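Local structure of intradiol ring-cleavage Dioxygenase (Tetranychus urticae, 5VG2) at residues K56-Y61 with Q98-N103; N132-G137 with L199-L204; Q138-E143 with M163-D168. The protein probably cleaves catechol-type aromatic rings between their two hydroxyl-bearing carbons, using a bound ferric iron and inserting both atoms of molecular oxygen. All coordinates share one frame; numbering follows the deposited sequence.

Contact 1 of 3, residues K56-Y61 with Q98-N103. With CAC (cacodylate ion), chain F.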
# COMPACT_ATOMS: atom_id res chain seq x y z
N LYS A 56 -7.08 -13.38 -12.78
CA LYS A 56 -8.25 -13.67 -12.00
C LYS A 56 -7.85 -14.53 -10.81
O LYS A 56 -6.94 -15.33 -10.90
CB LYS A 56 -9.25 -14.44 -12.87
CG LYS A 56 -10.62 -14.50 -12.22
CD LYS A 56 -11.51 -15.64 -12.76
CE LYS A 56 -12.81 -15.69 -11.97
NZ LYS A 56 -13.92 -16.28 -12.79
N GLY A 57 -8.51 -14.32 -9.66
CA GLY A 57 -8.33 -15.20 -8.49
C GLY A 57 -7.14 -14.95 -7.57
O GLY A 57 -6.92 -15.71 -6.61
N ALA A 58 -6.36 -13.90 -7.86
CA ALA A 58 -5.18 -13.56 -7.09
C ALA A 58 -5.56 -12.78 -5.84
O ALA A 58 -6.39 -11.89 -5.90
CB ALA A 58 -4.25 -12.72 -7.94
N LYS A 59 -4.94 -13.13 -4.72
CA LYS A 59 -5.23 -12.50 -3.42
C LYS A 59 -4.33 -11.31 -3.24
O LYS A 59 -3.14 -11.46 -3.27
CB LYS A 59 -5.00 -13.46 -2.24
CG LYS A 59 -5.76 -14.75 -2.32
CD LYS A 59 -5.32 -15.69 -1.22
CE LYS A 59 -5.50 -15.12 0.19
NZ LYS A 59 -5.32 -16.26 1.15
N VAL A 60 -4.92 -10.14 -3.04
CA VAL A 60 -4.17 -8.90 -2.88
C VAL A 60 -4.31 -8.45 -1.43
O VAL A 60 -5.42 -8.20 -0.98
CB VAL A 60 -4.75 -7.80 -3.78
CG1 VAL A 60 -3.93 -6.55 -3.74
CG2 VAL A 60 -4.81 -8.30 -5.20
N TYR A 61 -3.20 -8.32 -0.72
CA TYR A 61 -3.18 -7.82 0.63
C TYR A 61 -2.62 -6.42 0.60
O TYR A 61 -1.61 -6.19 -0.04
CB TYR A 61 -2.21 -8.60 1.51
CG TYR A 61 -2.52 -10.03 1.73
CD1 TYR A 61 -2.30 -10.95 0.73
CD2 TYR A 61 -2.99 -10.49 2.94
CE1 TYR A 61 -2.54 -12.29 0.93
CE2 TYR A 61 -3.24 -11.83 3.15
CZ TYR A 61 -3.02 -12.72 2.13
OH TYR A 61 -3.26 -14.06 2.27
N GLN A 98 -8.37 -8.57 -0.86
CA GLN A 98 -9.43 -8.75 -1.84
C GLN A 98 -8.95 -9.67 -2.94
O GLN A 98 -7.73 -9.74 -3.22
CB GLN A 98 -9.83 -7.40 -2.42
CG GLN A 98 -10.61 -6.50 -1.46
CD GLN A 98 -12.03 -6.98 -1.23
OE1 GLN A 98 -12.31 -7.77 -0.31
NE2 GLN A 98 -12.96 -6.51 -2.07
N VAL A 99 -9.90 -10.42 -3.55
CA VAL A 99 -9.56 -11.38 -4.60
C VAL A 99 -9.86 -10.75 -5.95
O VAL A 99 -10.94 -10.19 -6.13
CB VAL A 99 -10.33 -12.70 -4.40
CG1 VAL A 99 -10.09 -13.66 -5.57
CG2 VAL A 99 -9.95 -13.34 -3.06
N THR A 100 -8.93 -10.81 -6.90
CA THR A 100 -9.18 -10.21 -8.21
C THR A 100 -10.35 -10.90 -8.93
O THR A 100 -10.51 -12.11 -8.87
CB THR A 100 -7.99 -10.22 -9.17
OG1 THR A 100 -7.52 -11.55 -9.38
CG2 THR A 100 -6.88 -9.33 -8.63
N ASN A 101 -11.17 -10.08 -9.55
CA ASN A 101 -12.31 -10.53 -10.30
C ASN A 101 -11.92 -10.89 -11.77
O ASN A 101 -10.74 -11.02 -12.09
CB ASN A 101 -13.41 -9.45 -10.18
CG ASN A 101 -13.15 -8.23 -11.02
OD1 ASN A 101 -12.15 -8.15 -11.75
ND2 ASN A 101 -14.06 -7.26 -10.93
N GLU A 102 -12.93 -10.99 -12.63
CA GLU A 102 -12.80 -11.39 -14.06
C GLU A 102 -11.88 -10.42 -14.82
O GLU A 102 -11.11 -10.83 -15.66
CB GLU A 102 -14.21 -11.46 -14.73
CG GLU A 102 -14.28 -12.03 -16.16
CD GLU A 102 -14.08 -11.01 -17.33
OE1 GLU A 102 -14.16 -9.78 -17.05
OE2 GLU A 102 -13.87 -11.45 -18.54
N ASN A 103 -11.94 -9.13 -14.47
CA ASN A 103 -11.10 -8.11 -15.09
C ASN A 103 -9.76 -7.84 -14.41
O ASN A 103 -9.08 -6.89 -14.78
CB ASN A 103 -11.87 -6.80 -15.21
CG ASN A 103 -13.20 -6.98 -15.91
OD1 ASN A 103 -14.25 -6.61 -15.39
ND2 ASN A 103 -13.16 -7.58 -17.08
AS CAC F . -2.20 -18.37 -0.59
O1 CAC F . -2.92 -17.05 0.28
O2 CAC F . -0.47 -18.34 -0.40
C1 CAC F . -2.88 -20.05 0.16
C2 CAC F . -2.62 -18.26 -2.51
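Val60 and Gln98 form the hydrogen-bonded pair of an antiparallel bridge: Val60 N donates to Gln98 O at 2.8 Å, and Gln98 N returns a bond to Val60 O at 3.0 Å. Next comes the non-hydrogen-bonded pair Lys59 and Val99, after which Thr100 N reaches Ala58 O at 2.9 Å. The tight part centres on buried Thr100. Its OG1, turned between the backbone N and carbonyl carbon (chi1 57°), accepts from Ala58 N at 3.0 Å and is also hydrogen-bonded to Ile55 O. The same rotation sends CG2 inward, where it meets Val60 CG2 at 4.1 Å, the two side chains crossing at about a right angle. A valine here would probably leave Ala58 N and Ile55 O without the hydroxyl they share.

The other face and the far end are looser. Gly57 N donates to Thr100 O from well above the carbonyl plane, and Val99 CG1 rests on Gly57 CA at 3.7 Å. The extended Lys56 merely brushes Asn101 O with CG. Lys59 bends at chi3 and bonds through NZ to cacodylate O1 at 2.7 Å; the anion, probably from the crystallisation liquor, is held also by His128, while Asp25 salt-bridges the same amine. Behind Val60 and Thr100 lie Leu44, Leu46 and Val106 of the second sheet, so the ladder forms one edge of a two-sheet beta sandwich, the core fold of intradiol dioxygenases.

Contact 2 of 3, residues N132-G137 with L199-L204; sequences NVAHIG and LAINPL
Ile201 lays its CG2 methyl over one face of the His135 imidazole, a CH-pi contact in which CG2 stands 4.0 Å from the ring centroid, 21° off the normal and shifted toward the rim. With CG anti to the backbone N (chi1 -163°) the ring is carried to Ile201, and chi2 near 90° helps turn its face to the methyl. Apolar packing continues more loosely at Ala134, whose CB lies 4.1 Å from Pro203 CA and 4.5 Å from Ile201 CD1.

No direct hydrogen bond joins the two segments; water 1 does the polar work. It donates to Ala134 O (2.8 Å), accepts from Asn202 N (2.8 Å) and meets His135 ND1 in the plane of the ring at 2.9 Å. The water thus links two backbones and fixes the imidazole at its edge, while NE2 has a weak bond to Pro13 O. Within 199-204, Asn202 OD1 accepts from Leu204 N (3.0 Å), an Asx turn just after the strand.

Ala134 and His135 form a classic beta bulge opposite Ile127. Strand 132-139 is an outermost strand of its antiparallel sheet, and Ile201 also packs on Ile127 of strand 123-129; strand 193-201 belongs to the other sheet, where Leu199 and Ala200 touch strand 39-48.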
# COMPACT_ATOMS: atom_id res chain seq x y z
N ASN A 132 1.78 -19.05 -4.47
CA ASN A 132 3.06 -18.38 -4.30
C ASN A 132 2.88 -16.91 -4.06
O ASN A 132 1.91 -16.28 -4.46
CB ASN A 132 3.91 -18.46 -5.54
CG ASN A 132 4.17 -19.83 -5.96
OD1 ASN A 132 4.82 -20.59 -5.22
ND2 ASN A 132 3.76 -20.16 -7.19
N VAL A 133 3.91 -16.36 -3.44
CA VAL A 133 4.01 -14.90 -3.21
C VAL A 133 4.62 -14.37 -4.49
O VAL A 133 5.83 -14.37 -4.66
CB VAL A 133 4.87 -14.59 -2.02
CG1 VAL A 133 4.89 -13.11 -1.82
CG2 VAL A 133 4.29 -15.29 -0.79
N ALA A 134 3.74 -13.95 -5.39
CA ALA A 134 4.11 -13.54 -6.73
C ALA A 134 4.72 -12.16 -6.82
O ALA A 134 5.50 -11.89 -7.71
CB ALA A 134 2.89 -13.62 -7.63
N HIS A 135 4.32 -11.27 -5.94
CA HIS A 135 4.74 -9.90 -6.08
C HIS A 135 4.56 -9.12 -4.79
O HIS A 135 3.53 -9.20 -4.21
CB HIS A 135 3.92 -9.21 -7.16
CG HIS A 135 4.53 -7.95 -7.63
ND1 HIS A 135 5.37 -7.90 -8.71
CD2 HIS A 135 4.45 -6.69 -7.15
CE1 HIS A 135 5.75 -6.66 -8.91
NE2 HIS A 135 5.21 -5.89 -7.97
N ILE A 136 5.57 -8.34 -4.40
CA ILE A 136 5.50 -7.47 -3.26
C ILE A 136 5.89 -6.07 -3.68
O ILE A 136 6.90 -5.90 -4.29
CB ILE A 136 6.43 -7.95 -2.15
CG1 ILE A 136 5.97 -9.31 -1.65
CG2 ILE A 136 6.36 -6.99 -0.97
CD1 ILE A 136 6.98 -9.99 -0.73
N GLY A 137 5.10 -5.08 -3.32
CA GLY A 137 5.38 -3.71 -3.73
C GLY A 137 4.88 -2.65 -2.77
O GLY A 137 4.48 -2.90 -1.64
N LEU A 199 -1.06 -2.62 -12.59
CA LEU A 199 0.14 -3.41 -12.33
C LEU A 199 0.29 -4.56 -13.32
O LEU A 199 -0.70 -5.21 -13.70
CB LEU A 199 0.10 -4.00 -10.91
CG LEU A 199 0.08 -2.96 -9.79
CD1 LEU A 199 -0.09 -3.67 -8.46
CD2 LEU A 199 1.39 -2.17 -9.74
N ALA A 200 1.52 -4.79 -13.72
CA ALA A 200 1.86 -5.92 -14.55
C ALA A 200 2.81 -6.76 -13.71
O ALA A 200 3.86 -6.27 -13.27
CB ALA A 200 2.53 -5.47 -15.82
N ILE A 201 2.42 -8.02 -13.47
CA ILE A 201 3.17 -8.91 -12.60
C ILE A 201 3.46 -10.26 -13.26
O ILE A 201 2.84 -10.63 -14.26
CB ILE A 201 2.45 -9.15 -11.25
CG1 ILE A 201 1.18 -9.97 -11.38
CG2 ILE A 201 2.10 -7.83 -10.58
CD1 ILE A 201 0.72 -10.57 -10.07
N ASN A 202 4.40 -10.98 -12.66
CA ASN A 202 4.68 -12.34 -13.05
C ASN A 202 4.06 -13.31 -12.04
O ASN A 202 4.67 -13.54 -10.98
CB ASN A 202 6.18 -12.58 -13.13
CG ASN A 202 6.52 -13.97 -13.59
OD1 ASN A 202 5.65 -14.80 -13.82
ND2 ASN A 202 7.78 -14.23 -13.72
N PRO A 203 2.93 -13.93 -12.39
CA PRO A 203 2.28 -14.84 -11.45
C PRO A 203 3.01 -16.18 -11.19
O PRO A 203 2.60 -16.93 -10.31
CB PRO A 203 0.90 -15.08 -12.09
CG PRO A 203 1.10 -14.86 -13.54
CD PRO A 203 2.30 -13.96 -13.71
N LEU A 204 4.08 -16.45 -11.93
CA LEU A 204 4.95 -17.61 -11.71
C LEU A 204 6.28 -17.29 -11.00
O LEU A 204 7.18 -18.15 -10.92
CB LEU A 204 5.26 -18.28 -13.06
CG LEU A 204 4.09 -18.47 -14.04
CD1 LEU A 204 4.67 -19.18 -15.28
CD2 LEU A 204 2.91 -19.21 -13.41
O HOH W 1 5.54 -10.42 -10.13

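Contact 3 of 3, residues Q138-E143 with M163-D168; sequences QIFFDE and MKNEED
Asn165 ND2 donates to Phe141 O at 2.9 Å, approaching nearly along the C=O axis with the oxygen close to its own amide plane. The other branch of the amide, OD1, accepts from water 2 at 2.7 Å, and that water accepts a longer bond from Phe141 N (3.2 Å). One asparagine therefore holds both backbone polar groups of Phe141, one directly and one through a water lying at the edges of the Phe140 and Phe141 rings. Beside it, Phe140 CE1 comes within 4.1 Å of Asp168 OD2, ring and carboxylate planes 65° apart. Farther out, Glu143 OE1 lies against the methylene CD of Lys164 (3.6 Å), and the salt bridge from Glu143 OE2 to Lys164 NZ is long, at 3.9 Å.

The second shell sets these groups. Thr120 OG1 is hydrogen-bonded to Asn165 OD1 as well, while the ND2 bond to Phe141 O favours this orientation of the amide. Asp168 pairs with Arg119 and caps the following helix through Phe171 N. Arg162 gives Glu143 a second cationic partner.

The Phe140 side chain is about 4 Å from that of the iron ligand His122, which places this packing beside the metal site. The buried side of the contact relies on amide, water and ring contacts, whereas at the partly exposed side the long Glu143-Lys164 pair probably contributes only modest electrostatic attraction, with Arg162 the stronger mate.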
# COMPACT_ATOMS: atom_id res chain seq x y z
N GLN A 138 4.96 -1.42 -3.25
CA GLN A 138 4.48 -0.28 -2.53
C GLN A 138 3.88 0.71 -3.51
O GLN A 138 4.34 0.86 -4.61
CB GLN A 138 5.59 0.37 -1.73
CG GLN A 138 6.17 -0.51 -0.61
CD GLN A 138 7.19 0.22 0.27
OE1 GLN A 138 7.25 1.42 0.26
NE2 GLN A 138 7.98 -0.52 1.01
N ILE A 139 2.86 1.41 -3.05
CA ILE A 139 2.17 2.40 -3.81
C ILE A 139 2.60 3.73 -3.29
O ILE A 139 2.49 3.97 -2.12
CB ILE A 139 0.65 2.28 -3.63
CG1 ILE A 139 0.20 0.89 -4.04
CG2 ILE A 139 -0.10 3.32 -4.50
CD1 ILE A 139 -1.19 0.56 -3.53
N PHE A 140 3.08 4.59 -4.17
CA PHE A 140 3.47 5.95 -3.81
C PHE A 140 2.50 6.98 -4.44
O PHE A 140 1.67 6.65 -5.26
CB PHE A 140 4.90 6.23 -4.27
CG PHE A 140 5.89 5.29 -3.71
CD1 PHE A 140 6.38 5.47 -2.42
CD2 PHE A 140 6.35 4.22 -4.46
CE1 PHE A 140 7.34 4.59 -1.90
CE2 PHE A 140 7.28 3.35 -3.93
CZ PHE A 140 7.77 3.52 -2.66
N PHE A 141 2.67 8.22 -4.04
CA PHE A 141 1.79 9.30 -4.40
C PHE A 141 2.57 10.41 -5.08
O PHE A 141 3.75 10.61 -4.82
CB PHE A 141 1.06 9.81 -3.15
CG PHE A 141 0.20 8.75 -2.55
CD1 PHE A 141 0.74 7.85 -1.63
CD2 PHE A 141 -1.11 8.57 -2.95
CE1 PHE A 141 0.01 6.80 -1.13
CE2 PHE A 141 -1.87 7.54 -2.45
CZ PHE A 141 -1.30 6.67 -1.51
N ASP A 142 1.90 11.09 -6.01
CA ASP A 142 2.44 12.27 -6.69
C ASP A 142 2.71 13.35 -5.63
O ASP A 142 1.99 13.45 -4.61
CB ASP A 142 1.44 12.80 -7.75
CG ASP A 142 1.98 14.01 -8.57
OD1 ASP A 142 3.15 14.47 -8.36
OD2 ASP A 142 1.22 14.53 -9.45
N GLU A 143 3.75 14.15 -5.86
CA GLU A 143 4.12 15.17 -4.88
C GLU A 143 3.03 16.26 -4.72
O GLU A 143 2.75 16.75 -3.62
CB GLU A 143 5.47 15.77 -5.24
CG GLU A 143 5.88 17.02 -4.47
CD GLU A 143 5.91 16.87 -2.95
OE1 GLU A 143 6.14 15.72 -2.45
OE2 GLU A 143 5.72 17.93 -2.25
N MET A 163 9.04 13.26 4.49
CA MET A 163 10.07 12.84 3.57
C MET A 163 9.41 12.82 2.19
O MET A 163 8.29 12.34 2.03
CB MET A 163 10.61 11.47 3.95
CG MET A 163 11.65 10.93 2.97
SD MET A 163 12.60 9.53 3.56
CE MET A 163 13.79 10.34 4.64
N LYS A 164 10.10 13.38 1.20
CA LYS A 164 9.65 13.32 -0.20
C LYS A 164 10.12 12.05 -0.91
O LYS A 164 11.10 11.43 -0.53
CB LYS A 164 10.15 14.56 -0.94
CG LYS A 164 9.67 15.89 -0.43
CD LYS A 164 9.42 16.82 -1.62
CE LYS A 164 9.60 18.30 -1.37
NZ LYS A 164 8.88 18.82 -0.17
N ASN A 165 9.43 11.68 -1.98
CA ASN A 165 9.75 10.45 -2.71
C ASN A 165 11.24 10.34 -3.08
O ASN A 165 11.84 9.30 -2.92
CB ASN A 165 8.90 10.30 -3.99
CG ASN A 165 7.43 10.05 -3.71
OD1 ASN A 165 7.00 9.59 -2.62
ND2 ASN A 165 6.61 10.37 -4.71
N GLU A 166 11.81 11.44 -3.51
CA GLU A 166 13.21 11.50 -3.99
C GLU A 166 14.23 11.33 -2.86
O GLU A 166 15.38 10.96 -3.11
CB GLU A 166 13.49 12.83 -4.70
CG GLU A 166 12.33 13.33 -5.59
CD GLU A 166 11.18 14.03 -4.81
OE1 GLU A 166 11.48 14.78 -3.85
OE2 GLU A 166 9.97 13.78 -5.08
N GLU A 167 13.78 11.63 -1.64
CA GLU A 167 14.61 11.38 -0.45
C GLU A 167 14.51 9.94 0.06
O GLU A 167 15.38 9.46 0.75
CB GLU A 167 14.20 12.37 0.64
CG GLU A 167 14.45 13.84 0.26
CD GLU A 167 13.60 14.89 1.03
OE1 GLU A 167 12.92 14.56 2.03
OE2 GLU A 167 13.64 16.10 0.66
N ASP A 168 13.42 9.25 -0.28
CA ASP A 168 13.09 7.94 0.26
C ASP A 168 13.95 6.84 -0.33
O ASP A 168 14.03 6.69 -1.57
CB ASP A 168 11.62 7.68 -0.01
CG ASP A 168 11.08 6.48 0.72
OD1 ASP A 168 10.74 6.61 1.92
OD2 ASP A 168 10.88 5.45 0.05
O HOH W 2 4.62 8.79 -1.57

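Overall arrangement
Contacts 2 and 3 are buried, whereas contact 1 is only partly so, with one face packed on the second sheet and its outer parts more exposed. Contacts 2 and 3 share strand 132-139, the former using its beginning and the latter the chain that leads on from it, and contact 3 is nested inside the loop that contact 2 closes. Contact 1 belongs to the same antiparallel sheet, at its other outermost strand, with its centre about 26 Å from that of contact 3. Chemistry follows place: contact 1 is a backbone ladder within a sheet, contact 2 joins two sheets by a methyl-on-ring contact and a water, and contact 3 ties the chain leading into helix 143-150 to a loop through side-chain amide and charge, nearest the iron ligands.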